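Local coordinates for guanine nucleotide exchange factor p115rhogef (Homo sapiens, PDB 1IAP), which is a Rho guanine nucleotide exchange factor whose N-terminal RGS-type domain, the fragment here, probably links heterotrimeric G protein alpha subunits to RhoA activation, at residues A[41-46]-A[52-57]. Residues are numbered along the deposited sequence; the frame is centred on the assembly and turned at random.
Sequences DMLGSL and KKAFLD
Leu43 and Leu46 close on the methyl of Ala54, which is the one side chain of 52-57 that both leucines touch. The nearest approach is Leu43 CD1 to Ala54 CB at 3.5 Å, full van der Waals contact, and Leu46 CD1 meets the same CB at 3.8 Å. Backbone spacing agrees: Leu43 and Ala54 have the closest pair of CA atoms, 6.5 Å apart, a separation that the small alanine permits.

The two branches of Leu43 divide the work. While CD1 lies against Ala54, Leu43 CD2 lies 3.9 Å from Phe55 CA and 4.3 Å from Phe55 CD1, meeting the ring at its edge, near its plane. With chi1 at -102°, well off a staggered value, Leu43 is turned so that its two methyls lie against successive residues, Ala54 and Phe55. Leu46 holds CG beside its backbone N, and an extended chi2 (176°) carries CD1 out to Ala54 CB. The side-chain contacts are apolar, no hydrogen bond joins the segments, and the contact is small, burying 153 Å² over both sides.

Leu46 is placed by the type I beta turn from Leu43 to Leu46, closed by Leu46 N to Leu43 O at 3.2 Å. Met42 O accepts from both Ser45 N and Ser45 OG, the hydroxyl at 2.9 Å and tilted 31° from the carbonyl plane. The two donors come from the same face of that plane and help hold Ser45 in the turn; Ser45 OG also bonds to His187.

The contact thus joins the C-terminal part of helix 32-43 to the successive helix 48-63 within the all-helical RGS-like domain. Leu43 also meets Phe58 of helix 48-63, Met42 packs on helix 171-187, and Phe55 leads on to Gln94 and Val98 of helix 91-103.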
loop_
_atom_site.group_PDB
_atom_site.type_symbol
_atom_site.label_atom_id
_atom_site.label_comp_id
_atom_site.label_asym_id
_atom_site.label_seq_id
_atom_site.Cartn_x
_atom_site.Cartn_y
_atom_site.Cartn_z
ATOM N N ASP A 41 -1.896 -1.495 7.886
ATOM C CA ASP A 41 -3.220 -0.991 8.212
ATOM C C ASP A 41 -4.229 -2.126 8.063
ATOM O O ASP A 41 -5.144 -2.276 8.871
ATOM C CB ASP A 41 -3.587 0.158 7.275
ATOM C CG ASP A 41 -4.858 0.863 7.695
ATOM O OD1 ASP A 41 -5.943 0.468 7.224
ATOM O OD2 ASP A 41 -4.767 1.805 8.509
ATOM N N MET A 42 -4.045 -2.909 7.007
ATOM C CA MET A 42 -4.890 -4.052 6.692
ATOM C C MET A 42 -4.822 -5.077 7.826
ATOM O O MET A 42 -5.826 -5.703 8.171
ATOM C CB MET A 42 -4.419 -4.661 5.366
ATOM C CG MET A 42 -5.084 -5.955 4.950
ATOM S SD MET A 42 -4.637 -6.349 3.240
ATOM C CE MET A 42 -2.942 -6.820 3.450
ATOM N N LEU A 43 -3.633 -5.214 8.412
ATOM C CA LEU A 43 -3.396 -6.138 9.521
ATOM C C LEU A 43 -4.187 -5.722 10.756
ATOM O O LEU A 43 -4.688 -6.569 11.499
ATOM C CB LEU A 43 -1.906 -6.175 9.871
ATOM C CG LEU A 43 -1.077 -7.361 9.382
ATOM C CD1 LEU A 43 -1.249 -7.565 7.886
ATOM C CD2 LEU A 43 0.381 -7.124 9.730
ATOM N N GLY A 44 -4.300 -4.409 10.951
ATOM C CA GLY A 44 -5.018 -3.870 12.093
ATOM C C GLY A 44 -6.521 -4.093 12.096
ATOM O O GLY A 44 -7.171 -3.851 13.111
ATOM N N SER A 45 -7.079 -4.543 10.978
ATOM C CA SER A 45 -8.517 -4.789 10.894
ATOM C C SER A 45 -8.860 -6.280 10.938
ATOM O O SER A 45 -10.009 -6.666 10.709
ATOM C CB SER A 45 -9.095 -4.152 9.625
ATOM O OG SER A 45 -8.554 -4.739 8.455
ATOM N N LEU A 46 -7.863 -7.109 11.242
ATOM C CA LEU A 46 -8.051 -8.556 11.306
ATOM C C LEU A 46 -8.056 -9.091 12.735
ATOM O O LEU A 46 -7.504 -8.469 13.649
ATOM C CB LEU A 46 -6.958 -9.268 10.506
ATOM C CG LEU A 46 -6.865 -8.996 9.003
ATOM C CD1 LEU A 46 -5.652 -9.711 8.433
ATOM C CD2 LEU A 46 -8.135 -9.453 8.304
ATOM N N LYS A 52 -2.231 -12.906 12.944
ATOM C CA LYS A 52 -0.998 -13.622 13.252
ATOM C C LYS A 52 -0.368 -14.153 11.968
ATOM O O LYS A 52 0.839 -14.011 11.757
ATOM C CB LYS A 52 -1.270 -14.782 14.211
ATOM C CG LYS A 52 -0.014 -15.388 14.822
ATOM C CD LYS A 52 0.616 -14.432 15.829
ATOM C CE LYS A 52 1.939 -14.961 16.365
ATOM N NZ LYS A 52 3.002 -14.963 15.320
ATOM N N LYS A 53 -1.188 -14.777 11.125
ATOM C CA LYS A 53 -0.723 -15.325 9.855
ATOM C C LYS A 53 -0.345 -14.190 8.907
ATOM O O LYS A 53 0.638 -14.285 8.174
ATOM C CB LYS A 53 -1.810 -16.188 9.209
ATOM C CG LYS A 53 -2.162 -17.450 9.976
ATOM C CD LYS A 53 -3.284 -18.204 9.288
ATOM C CE LYS A 53 -3.645 -19.468 10.047
ATOM N NZ LYS A 53 -4.794 -20.184 9.421
ATOM N N ALA A 54 -1.141 -13.123 8.928
ATOM C CA ALA A 54 -0.909 -11.956 8.082
ATOM C C ALA A 54 0.396 -11.251 8.456
ATOM O O ALA A 54 1.073 -10.679 7.599
ATOM C CB ALA A 54 -2.079 -10.997 8.193
ATOM N N PHE A 55 0.745 -11.291 9.738
ATOM C CA PHE A 55 1.975 -10.658 10.198
ATOM C C PHE A 55 3.204 -11.408 9.690
ATOM O O PHE A 55 4.216 -10.789 9.368
ATOM C CB PHE A 55 2.011 -10.555 11.726
ATOM C CG PHE A 55 3.302 -10.007 12.252
ATOM C CD1 PHE A 55 3.617 -8.661 12.087
ATOM C CD2 PHE A 55 4.240 -10.848 12.847
ATOM C CE1 PHE A 55 4.849 -8.160 12.495
ATOM C CE2 PHE A 55 5.477 -10.356 13.262
ATOM C CZ PHE A 55 5.781 -9.009 13.084
ATOM N N LEU A 56 3.118 -12.736 9.629
ATOM C CA LEU A 56 4.226 -13.545 9.136
ATOM C C LEU A 56 4.482 -13.207 7.668
ATOM O O LEU A 56 5.631 -13.088 7.246
ATOM C CB LEU A 56 3.921 -15.039 9.291
ATOM C CG LEU A 56 3.596 -15.530 10.708
ATOM C CD1 LEU A 56 3.299 -17.024 10.680
ATOM C CD2 LEU A 56 4.745 -15.238 11.652
ATOM N N ASP A 57 3.403 -13.024 6.905
ATOM C CA ASP A 57 3.509 -12.671 5.485
ATOM C C ASP A 57 4.128 -11.278 5.379
ATOM O O ASP A 57 4.995 -11.032 4.538
ATOM C CB ASP A 57 2.126 -12.657 4.822
ATOM C CG ASP A 57 1.496 -14.036 4.721
ATOM O OD1 ASP A 57 2.213 -15.055 4.831
ATOM O OD2 ASP A 57 0.266 -14.094 4.512
#